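PDB 4KHB: FACT complex subunit POB3 from Chaetomium thermophilum var. thermophilum, which probably acts, as a subunit of the histone chaperone FACT, in reorganising nucleosomes during transcription, DNA replication and DNA repair, and is represented here by its N-terminal PH-like domains. Local coordinates for residues L86-I89 with F90-Y94; A113-K117 with A118-F122; E131-Y134 with S135-A138; N141-G144 with R145-A149. All blocks are in the same frame, centred on the assembly; numbering follows the deposited sequence.

Contact 1. Residues L86-I89 with F90-Y94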
loop_
_atom_site.group_PDB
_atom_site.type_symbol
_atom_site.label_atom_id
_atom_site.label_comp_id
_atom_site.label_asym_id
_atom_site.label_seq_id
_atom_site.Cartn_x
_atom_site.Cartn_y
_atom_site.Cartn_z
ATOM N N LEU H 86 7.426 21.129 -6.954
ATOM C CA LEU H 86 6.515 20.191 -7.606
ATOM C C LEU H 86 5.115 20.776 -7.772
ATOM O O LEU H 86 4.469 20.577 -8.803
ATOM C CB LEU H 86 6.460 18.869 -6.831
ATOM C CG LEU H 86 7.753 18.046 -6.820
ATOM C CD1 LEU H 86 7.721 16.976 -5.749
ATOM C CD2 LEU H 86 7.992 17.414 -8.179
ATOM N N ALA H 87 4.650 21.487 -6.750
ATOM C CA ALA H 87 3.332 22.106 -6.787
ATOM C C ALA H 87 3.250 23.150 -7.894
ATOM O O ALA H 87 2.224 23.275 -8.564
ATOM C CB ALA H 87 2.991 22.718 -5.437
ATOM N N LYS H 88 4.334 23.897 -8.085
ATOM C CA LYS H 88 4.393 24.890 -9.154
ATOM C C LYS H 88 4.387 24.237 -10.533
ATOM O O LYS H 88 3.717 24.713 -11.451
ATOM C CB LYS H 88 5.631 25.778 -9.013
ATOM C CG LYS H 88 5.428 27.170 -9.595
ATOM C CD LYS H 88 6.621 28.083 -9.367
ATOM C CE LYS H 88 6.339 29.482 -9.899
ATOM N NZ LYS H 88 7.402 30.457 -9.534
ATOM N N ILE H 89 5.148 23.154 -10.670
ATOM C CA ILE H 89 5.206 22.394 -11.914
ATOM C C ILE H 89 3.828 21.909 -12.355
ATOM O O ILE H 89 3.401 22.169 -13.479
ATOM C CB ILE H 89 6.140 21.172 -11.772
ATOM C CG1 ILE H 89 7.594 21.612 -11.609
ATOM C CG2 ILE H 89 5.993 20.237 -12.966
ATOM C CD1 ILE H 89 8.513 20.483 -11.202
ATOM N N PHE H 90 3.136 21.207 -11.463
ATOM C CA PHE H 90 1.825 20.644 -11.775
ATOM C C PHE H 90 0.758 21.710 -12.030
ATOM O O PHE H 90 -0.126 21.518 -12.864
ATOM C CB PHE H 90 1.378 19.661 -10.686
ATOM C CG PHE H 90 1.954 18.281 -10.847
ATOM C CD1 PHE H 90 3.188 17.959 -10.297
ATOM C CD2 PHE H 90 1.269 17.311 -11.568
ATOM C CE1 PHE H 90 3.722 16.691 -10.451
ATOM C CE2 PHE H 90 1.799 16.039 -11.731
ATOM C CZ PHE H 90 3.027 15.730 -11.169
ATOM N N LYS H 91 0.836 22.824 -11.309
ATOM C CA LYS H 91 -0.140 23.896 -11.483
ATOM C C LYS H 91 0.101 24.686 -12.770
ATOM O O LYS H 91 -0.816 24.874 -13.571
ATOM C CB LYS H 91 -0.147 24.839 -10.274
ATOM C CG LYS H 91 -1.160 25.977 -10.392
ATOM C CD LYS H 91 -1.184 26.859 -9.151
ATOM C CE LYS H 91 0.043 27.750 -9.073
ATOM N NZ LYS H 91 1.014 27.254 -8.062
ATOM N N ASN H 92 1.335 25.142 -12.968
ATOM C CA ASN H 92 1.665 25.984 -14.118
ATOM C C ASN H 92 1.698 25.240 -15.454
ATOM O O ASN H 92 1.325 25.794 -16.486
ATOM C CB ASN H 92 2.994 26.716 -13.899
ATOM C CG ASN H 92 2.936 27.717 -12.760
ATOM O OD1 ASN H 92 1.861 28.071 -12.276
ATOM N ND2 ASN H 92 4.100 28.195 -12.341
ATOM N N TRP H 93 2.154 23.989 -15.432
ATOM C CA TRP H 93 2.288 23.194 -16.652
ATOM C C TRP H 93 1.137 22.218 -16.899
ATOM O O TRP H 93 0.696 22.046 -18.037
ATOM C CB TRP H 93 3.618 22.430 -16.644
ATOM C CG TRP H 93 4.825 23.307 -16.832
ATOM C CD1 TRP H 93 4.833 24.610 -17.239
ATOM C CD2 TRP H 93 6.198 22.948 -16.615
ATOM N NE1 TRP H 93 6.124 25.081 -17.296
ATOM C CE2 TRP H 93 6.981 24.081 -16.916
ATOM C CE3 TRP H 93 6.841 21.779 -16.196
ATOM C CZ2 TRP H 93 8.374 24.078 -16.810
ATOM C CZ3 TRP H 93 8.225 21.781 -16.089
ATOM C CH2 TRP H 93 8.974 22.921 -16.398
ATOM N N TYR H 94 0.650 21.582 -15.838
ATOM C CA TYR H 94 -0.266 20.456 -16.000
ATOM C C TYR H 94 -1.711 20.773 -15.604
ATOM O O TYR H 94 -2.571 19.887 -15.642
ATOM C CB TYR H 94 0.256 19.237 -15.225
ATOM C CG TYR H 94 1.692 18.864 -15.561
ATOM C CD1 TYR H 94 2.220 19.110 -16.824
ATOM C CD2 TYR H 94 2.519 18.274 -14.613
ATOM C CE1 TYR H 94 3.525 18.780 -17.131
ATOM C CE2 TYR H 94 3.829 17.936 -14.913
ATOM C CZ TYR H 94 4.324 18.193 -16.175
ATOM O OH TYR H 94 5.624 17.867 -16.491
#
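Ile89 reaches along the helix to Trp93 and Tyr94, and its CG2 methyl does the work on both. They lie at the C-terminal end of helix 83-92 and just beyond it, the C-terminal helix of the N-terminal PH domain. CG2 lies 3.7 Å from CE3 of the Trp93 indole and equally 3.7 Å from CE2 of the Tyr94 ring, so one methyl touches both aromatic side chains. The first torsion of Ile89 sets this up: CG2 is anti to the backbone N, which turns the methyl forward along the chain, while CG1 takes the place beside N. On the exposed flank, the amide of Asn92 comes in across the extended chain of Lys88, with ND2 3.2 Å from CG.

Behind these side chains runs the helical i to i+4 ladder. Its straightest rung is Phe90 N to Leu86 O, 3.0 Å with an N-H...O angle of 173°; the same oxygen sits at the edge of the Phe90 ring, near its plane. Farther out, Phe26 on strand 22-27 packs against Leu86, Ile89, Trp93 and Tyr94, and Val63 receives Leu86 and Phe90, so the helix lies against the strands of the domain. The Tyr94 hydroxyl is hydrogen-bonded to Ala27 O. Within the helix end itself, Tyr94 CD2 stands 3.4 Å above the plane of the Phe90 ring, offset toward its rim.

Contact 2. Residues A113-K117 with A118-F122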
loop_
_atom_site.group_PDB
_atom_site.type_symbol
_atom_site.label_atom_id
_atom_site.label_comp_id
_atom_site.label_asym_id
_atom_site.label_seq_id
_atom_site.Cartn_x
_atom_site.Cartn_y
_atom_site.Cartn_z
ATOM N N ALA H 113 -13.976 0.182 1.555
ATOM C CA ALA H 113 -13.248 -0.191 0.349
ATOM C C ALA H 113 -13.950 0.437 -0.846
ATOM O O ALA H 113 -15.075 0.059 -1.183
ATOM C CB ALA H 113 -13.192 -1.698 0.203
ATOM N N GLU H 114 -13.290 1.396 -1.485
ATOM C CA GLU H 114 -13.927 2.150 -2.555
ATOM C C GLU H 114 -13.262 1.906 -3.905
ATOM O O GLU H 114 -12.051 2.082 -4.055
ATOM C CB GLU H 114 -13.938 3.646 -2.214
ATOM C CG GLU H 114 -14.115 3.944 -0.727
ATOM C CD GLU H 114 -14.976 5.168 -0.465
ATOM O OE1 GLU H 114 -16.000 5.336 -1.160
ATOM O OE2 GLU H 114 -14.630 5.960 0.437
ATOM N N PHE H 115 -14.065 1.510 -4.886
ATOM C CA PHE H 115 -13.571 1.291 -6.238
ATOM C C PHE H 115 -13.570 2.585 -7.036
ATOM O O PHE H 115 -14.607 3.021 -7.551
ATOM C CB PHE H 115 -14.413 0.231 -6.948
ATOM C CG PHE H 115 -14.186 -1.165 -6.434
ATOM C CD1 PHE H 115 -14.902 -1.648 -5.346
ATOM C CD2 PHE H 115 -13.259 -1.999 -7.046
ATOM C CE1 PHE H 115 -14.692 -2.933 -4.872
ATOM C CE2 PHE H 115 -13.043 -3.285 -6.579
ATOM C CZ PHE H 115 -13.761 -3.752 -5.491
ATOM N N GLY H 116 -12.392 3.193 -7.136
ATOM C CA GLY H 116 -12.237 4.428 -7.879
ATOM C C GLY H 116 -11.957 4.198 -9.349
ATOM O O GLY H 116 -12.246 3.132 -9.891
ATOM N N LYS H 117 -11.390 5.214 -9.989
ATOM C CA LYS H 117 -11.106 5.197 -11.417
ATOM C C LYS H 117 -9.947 4.272 -11.786
ATOM O O LYS H 117 -10.012 3.547 -12.782
ATOM C CB LYS H 117 -10.818 6.627 -11.876
ATOM C CG LYS H 117 -10.475 6.781 -13.343
ATOM C CD LYS H 117 -10.343 8.258 -13.673
ATOM C CE LYS H 117 -9.991 8.481 -15.126
ATOM N NZ LYS H 117 -9.889 9.932 -15.453
ATOM N N ALA H 118 -8.889 4.296 -10.981
ATOM C CA ALA H 118 -7.690 3.518 -11.282
ATOM C C ALA H 118 -7.259 2.605 -10.139
ATOM O O ALA H 118 -6.413 1.732 -10.329
ATOM C CB ALA H 118 -6.542 4.442 -11.676
ATOM N N GLU H 119 -7.832 2.805 -8.956
ATOM C CA GLU H 119 -7.388 2.068 -7.774
ATOM C C GLU H 119 -8.534 1.621 -6.878
ATOM O O GLU H 119 -9.568 2.290 -6.783
ATOM C CB GLU H 119 -6.421 2.916 -6.936
ATOM C CG GLU H 119 -5.070 3.181 -7.583
ATOM C CD GLU H 119 -4.116 3.922 -6.663
ATOM O OE1 GLU H 119 -4.460 5.037 -6.217
ATOM O OE2 GLU H 119 -3.025 3.385 -6.381
ATOM N N LEU H 120 -8.331 0.491 -6.209
ATOM C CA LEU H 120 -9.182 0.102 -5.096
ATOM C C LEU H 120 -8.564 0.659 -3.820
ATOM O O LEU H 120 -7.448 0.282 -3.446
ATOM C CB LEU H 120 -9.303 -1.422 -5.016
ATOM C CG LEU H 120 -10.044 -1.982 -3.802
ATOM C CD1 LEU H 120 -11.412 -1.341 -3.680
ATOM C CD2 LEU H 120 -10.188 -3.495 -3.890
ATOM N N THR H 121 -9.284 1.559 -3.157
ATOM C CA THR H 121 -8.766 2.231 -1.971
ATOM C C THR H 121 -9.498 1.743 -0.728
ATOM O O THR H 121 -10.722 1.609 -0.738
ATOM C CB THR H 121 -8.945 3.761 -2.085
ATOM O OG1 THR H 121 -8.214 4.255 -3.216
ATOM C CG2 THR H 121 -8.451 4.462 -0.827
ATOM N N PHE H 122 -8.748 1.478 0.340
ATOM C CA PHE H 122 -9.353 1.197 1.635
ATOM C C PHE H 122 -9.187 2.403 2.553
ATOM O O PHE H 122 -8.074 2.725 2.982
ATOM C CB PHE H 122 -8.753 -0.059 2.272
ATOM C CG PHE H 122 -9.530 -0.564 3.453
ATOM C CD1 PHE H 122 -10.698 -1.291 3.268
ATOM C CD2 PHE H 122 -9.094 -0.313 4.748
ATOM C CE1 PHE H 122 -11.421 -1.757 4.352
ATOM C CE2 PHE H 122 -9.810 -0.775 5.837
ATOM C CZ PHE H 122 -10.976 -1.499 5.639
#
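Leu120 sets one methyl squarely over the Phe115 ring. Its CD1 stands 3.6 Å from the ring centroid and only 2° off the normal, a CH-pi contact over the centre of the face, and every ring carbon is nearly equidistant from it. The second methyl, CD2, leans toward the far rim at CE2 and CZ. CG of Leu120 is anti to the backbone N (chi1 174°), and from there the branch swings across to the neighbouring strand. The two residues are a non-hydrogen-bonded pair of the antiparallel hairpin formed by strands 112-115 and 119-124. On the same face, the Ala113 methyl meets the edge of the Phe122 ring, CB to CD1 4.0 Å, near the ring plane.

Glu114 and Thr121 point to the other face as a hydrogen-bonded pair. Glu114 N gives a bond of 2.7 Å to Thr121 O, nearly along the C=O axis, and Thr121 N returns one of 3.0 Å to Glu114 O, with the donor tilted from the carbonyl plane. Gly116 N closes the ladder on Glu119 O, where the chain turns through Lys117 and Ala118.

Outside the hairpin, Glu119 makes a salt bridge to Lys64 of the N-terminal PH domain, and Lys117 NZ bonds to Arg68 O. Phe122 packs on Val93 of the Spt16 chain, while Ala113 N is hydrogen-bonded to His91 of that chain. The chemistry thus divides by position: backbone bonds fix the register, methyl-on-ring packing fills one face, and polar groups at and beside the turn tie the hairpin to the preceding domain.

Contact 3. Residues E131-Y134 with S135-A138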
loop_
_atom_site.group_PDB
_atom_site.type_symbol
_atom_site.label_atom_id
_atom_site.label_comp_id
_atom_site.label_asym_id
_atom_site.label_seq_id
_atom_site.Cartn_x
_atom_site.Cartn_y
_atom_site.Cartn_z
ATOM N N GLU H 131 -3.679 1.546 -1.123
ATOM C CA GLU H 131 -4.301 1.588 -2.443
ATOM C C GLU H 131 -3.810 0.427 -3.301
ATOM O O GLU H 131 -2.628 0.074 -3.259
ATOM C CB GLU H 131 -3.975 2.911 -3.142
ATOM C CG GLU H 131 -4.449 4.153 -2.407
ATOM C CD GLU H 131 -3.315 4.875 -1.711
ATOM O OE1 GLU H 131 -2.256 4.247 -1.502
ATOM O OE2 GLU H 131 -3.480 6.066 -1.377
ATOM N N ILE H 132 -4.717 -0.169 -4.071
ATOM C CA ILE H 132 -4.355 -1.238 -5.000
ATOM C C ILE H 132 -4.757 -0.870 -6.427
ATOM O O ILE H 132 -5.946 -0.792 -6.743
ATOM C CB ILE H 132 -5.024 -2.566 -4.618
ATOM C CG1 ILE H 132 -4.588 -2.982 -3.214
ATOM C CG2 ILE H 132 -4.634 -3.664 -5.596
ATOM C CD1 ILE H 132 -5.695 -3.563 -2.375
ATOM N N PRO H 133 -3.757 -0.630 -7.290
ATOM C CA PRO H 133 -4.000 -0.303 -8.701
ATOM C C PRO H 133 -4.617 -1.484 -9.441
ATOM O O PRO H 133 -4.192 -2.620 -9.223
ATOM C CB PRO H 133 -2.597 0.003 -9.251
ATOM C CG PRO H 133 -1.718 0.183 -8.054
ATOM C CD PRO H 133 -2.326 -0.610 -6.943
ATOM N N TYR H 134 -5.614 -1.215 -10.281
ATOM C CA TYR H 134 -6.320 -2.258 -11.024
ATOM C C TYR H 134 -5.382 -3.079 -11.910
ATOM O O TYR H 134 -5.599 -4.273 -12.122
ATOM C CB TYR H 134 -7.445 -1.636 -11.862
ATOM C CG TYR H 134 -8.541 -0.996 -11.031
ATOM C CD1 TYR H 134 -8.860 -1.490 -9.773
ATOM C CD2 TYR H 134 -9.240 0.109 -11.498
ATOM C CE1 TYR H 134 -9.850 -0.912 -9.010
ATOM C CE2 TYR H 134 -10.232 0.699 -10.738
ATOM C CZ TYR H 134 -10.532 0.181 -9.494
ATOM O OH TYR H 134 -11.517 0.754 -8.724
ATOM N N SER H 135 -4.334 -2.433 -12.413
ATOM C CA SER H 135 -3.376 -3.082 -13.302
ATOM C C SER H 135 -2.592 -4.197 -12.612
ATOM O O SER H 135 -2.018 -5.062 -13.277
ATOM C CB SER H 135 -2.414 -2.045 -13.889
ATOM O OG SER H 135 -1.703 -1.368 -12.868
ATOM N N GLU H 136 -2.568 -4.177 -11.282
ATOM C CA GLU H 136 -1.860 -5.197 -10.515
ATOM C C GLU H 136 -2.719 -6.426 -10.239
ATOM O O GLU H 136 -2.197 -7.492 -9.907
ATOM C CB GLU H 136 -1.370 -4.614 -9.188
ATOM C CG GLU H 136 -0.233 -3.618 -9.329
ATOM C CD GLU H 136 1.053 -4.279 -9.773
ATOM O OE1 GLU H 136 1.466 -5.268 -9.130
ATOM O OE2 GLU H 136 1.650 -3.812 -10.765
ATOM N N ILE H 137 -4.033 -6.278 -10.380
ATOM C CA ILE H 137 -4.964 -7.324 -9.973
ATOM C C ILE H 137 -5.125 -8.417 -11.033
ATOM O O ILE H 137 -5.495 -8.142 -12.177
ATOM C CB ILE H 137 -6.348 -6.722 -9.613
ATOM C CG1 ILE H 137 -6.206 -5.732 -8.450
ATOM C CG2 ILE H 137 -7.350 -7.824 -9.271
ATOM C CD1 ILE H 137 -7.501 -5.043 -8.055
ATOM N N ALA H 138 -4.851 -9.658 -10.636
ATOM C CA ALA H 138 -4.947 -10.807 -11.531
ATOM C C ALA H 138 -6.376 -11.329 -11.567
ATOM O O ALA H 138 -6.891 -11.691 -12.628
ATOM C CB ALA H 138 -3.983 -11.909 -11.102
#
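Ile132 and Ile137 meet across a short 3-10 turn, the corner by which the chain leaves strand 127-133 and enters strand 137-144 of the second PH-like domain. The apolar contacts come first. CG2 of Ile132 lies 3.9 Å from CG1 of Ile137, the two side chains crossing at about a right angle. Tyr134 and Ile137 instead run side by side, pointing the same way, with the Ile137 CD1 methyl at the edge of the phenol ring, 4.2 Å from its CD1. CG1 of Ile137 is anti to the carbonyl carbon (chi1 -60°), a setting that carries the CD1 methyl back over the turn, within reach of both Ile132 and Tyr134. Met41 of the Spt16 chain packs on Pro133 and Glu136.

Two backbone bonds of the i to i+3 kind hold the turn. Glu136 N donates to Pro133 O at 3.0 Å and Ile137 N to Tyr134 O at 3.1 Å; in both the donor stands well above the carbonyl plane, 53° and 63° out of it.

The polar ends find partners farther away. Glu136 OE1 accepts from the backbone N of Ala171. The Tyr134 hydroxyl is hydrogen-bonded to the carbonyl O of Gly116.

Contact 4. Residues N141-G144 with R145-A149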
loop_
_atom_site.group_PDB
_atom_site.type_symbol
_atom_site.label_atom_id
_atom_site.label_comp_id
_atom_site.label_asym_id
_atom_site.label_seq_id
_atom_site.Cartn_x
_atom_site.Cartn_y
_atom_site.Cartn_z
ATOM N N ASN H 141 -12.568 -12.364 -6.961
ATOM C CA ASN H 141 -13.446 -13.497 -6.722
ATOM C C ASN H 141 -14.322 -13.337 -5.492
ATOM O O ASN H 141 -13.879 -12.825 -4.458
ATOM C CB ASN H 141 -12.627 -14.791 -6.606
ATOM C CG ASN H 141 -12.221 -15.353 -7.957
ATOM O OD1 ASN H 141 -12.997 -15.326 -8.911
ATOM N ND2 ASN H 141 -10.998 -15.865 -8.044
ATOM N N LEU H 142 -15.562 -13.798 -5.616
ATOM C CA LEU H 142 -16.455 -13.952 -4.476
ATOM C C LEU H 142 -15.988 -15.177 -3.717
ATOM O O LEU H 142 -15.882 -16.266 -4.287
ATOM C CB LEU H 142 -17.905 -14.141 -4.931
ATOM C CG LEU H 142 -18.997 -14.043 -3.859
ATOM C CD1 LEU H 142 -19.236 -12.614 -3.428
ATOM C CD2 LEU H 142 -20.300 -14.691 -4.330
ATOM N N ALA H 143 -15.718 -15.004 -2.429
ATOM C CA ALA H 143 -15.132 -16.067 -1.628
ATOM C C ALA H 143 -16.122 -16.634 -0.625
ATOM O O ALA H 143 -15.814 -17.588 0.094
ATOM C CB ALA H 143 -13.890 -15.559 -0.918
ATOM N N GLY H 144 -17.306 -16.033 -0.576
ATOM C CA GLY H 144 -18.357 -16.465 0.327
ATOM C C GLY H 144 -19.299 -15.299 0.540
ATOM O O GLY H 144 -19.397 -14.420 -0.320
ATOM N N ARG H 145 -20.006 -15.287 1.664
ATOM C CA ARG H 145 -20.680 -14.067 2.083
ATOM C C ARG H 145 -19.936 -13.500 3.282
ATOM O O ARG H 145 -19.498 -14.250 4.158
ATOM C CB ARG H 145 -22.127 -14.350 2.485
ATOM C CG ARG H 145 -22.310 -15.225 3.720
ATOM C CD ARG H 145 -23.777 -15.311 4.062
ATOM N NE ARG H 145 -24.277 -16.669 3.901
ATOM C CZ ARG H 145 -25.319 -16.986 3.142
ATOM N NH1 ARG H 145 -25.930 -16.051 2.430
ATOM N NH2 ARG H 145 -25.715 -18.246 3.051
ATOM N N ASN H 146 -19.745 -12.187 3.319
ATOM C CA ASN H 146 -19.903 -11.282 2.189
ATOM C C ASN H 146 -18.412 -11.063 1.967
ATOM O O ASN H 146 -17.837 -10.110 2.492
ATOM C CB ASN H 146 -20.611 -10.011 2.657
ATOM C CG ASN H 146 -22.060 -10.248 3.036
ATOM O OD1 ASN H 146 -22.963 -10.062 2.221
ATOM N ND2 ASN H 146 -22.283 -10.730 4.251
ATOM N N GLU H 147 -17.780 -11.931 1.183
ATOM C CA GLU H 147 -16.330 -11.814 1.045
ATOM C C GLU H 147 -15.798 -11.825 -0.387
ATOM O O GLU H 147 -16.161 -12.678 -1.202
ATOM C CB GLU H 147 -15.666 -12.938 1.847
ATOM C CG GLU H 147 -14.154 -12.853 1.936
ATOM C CD GLU H 147 -13.578 -13.902 2.864
ATOM O OE1 GLU H 147 -12.612 -14.584 2.467
ATOM O OE2 GLU H 147 -14.078 -14.029 4.000
ATOM N N ILE H 148 -14.923 -10.860 -0.667
ATOM C CA ILE H 148 -14.304 -10.703 -1.976
ATOM C C ILE H 148 -12.804 -10.966 -1.879
ATOM O O ILE H 148 -12.133 -10.433 -0.993
ATOM C CB ILE H 148 -14.514 -9.275 -2.530
ATOM C CG1 ILE H 148 -15.918 -8.755 -2.203
ATOM C CG2 ILE H 148 -14.225 -9.227 -4.027
ATOM C CD1 ILE H 148 -17.042 -9.523 -2.880
ATOM N N ALA H 149 -12.278 -11.788 -2.784
ATOM C CA ALA H 149 -10.847 -12.062 -2.815
ATOM C C ALA H 149 -10.196 -11.319 -3.974
ATOM O O ALA H 149 -10.661 -11.410 -5.113
ATOM C CB ALA H 149 -10.594 -13.560 -2.931
#
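Asn141 and Ala149 grip each other by two backbone bonds, Asn141 N to Ala149 O at 2.8 Å and Ala149 N to Asn141 O at 2.5 Å, the second unusually short and so doubtful in its exact length. Ala143 N adds a third, 2.7 Å to Glu147 O. Near the turn the pairing slackens, and Glu147 N reaches Gly144 O only weakly. Gly144 has phi 157° and psi -155°, angles that suit a residue without a side chain, and the peptide between Arg145 and Asn146 is cis.

Apolar contacts form in two places. Leu142 and Ile148 meet through their CD1 methyls, 3.8 Å apart, helped by a first torsion of Leu142 that sets its CG beside the carbonyl carbon (chi1 -168°). Ala143 directs its CB toward the other strand, 4.3 Å from the CB of Ala149, and the extended Glu147 runs past the Ala143 methyl.

The charged end of Glu147 goes on to Arg94 of the Spt16 chain in a salt bridge, and Asn141 ND2 bonds to Glu151. The hairpin joins strands 137-144 and 147-152 of the second PH-like domain; strand 177-184 flanks the latter, with Ile148 paired by backbone bonds to Phe183.

Contact 1 stands apart, a helix end in the N-terminal PH domain, about 42 Å centre to centre from contact 4; its aromatic side packs against strands while its lysines and Asn92 are exposed. The other three share the second PH-like domain. Contacts 2 and 3 touch, since strands 119-124 and 127-133 are sheet neighbours: Leu120 N bonds to Ile132 O. Contacts 3 and 4 both use strand 137-144, one at its entry and the other at its far end. All four mix buried and exposed residues. Contacts 2 and 4 rest on antiparallel ladders, contact 1 on i to i+4 bonds and contact 3 on i to i+3 bonds. Spt16 reaches contacts 2, 3 and 4.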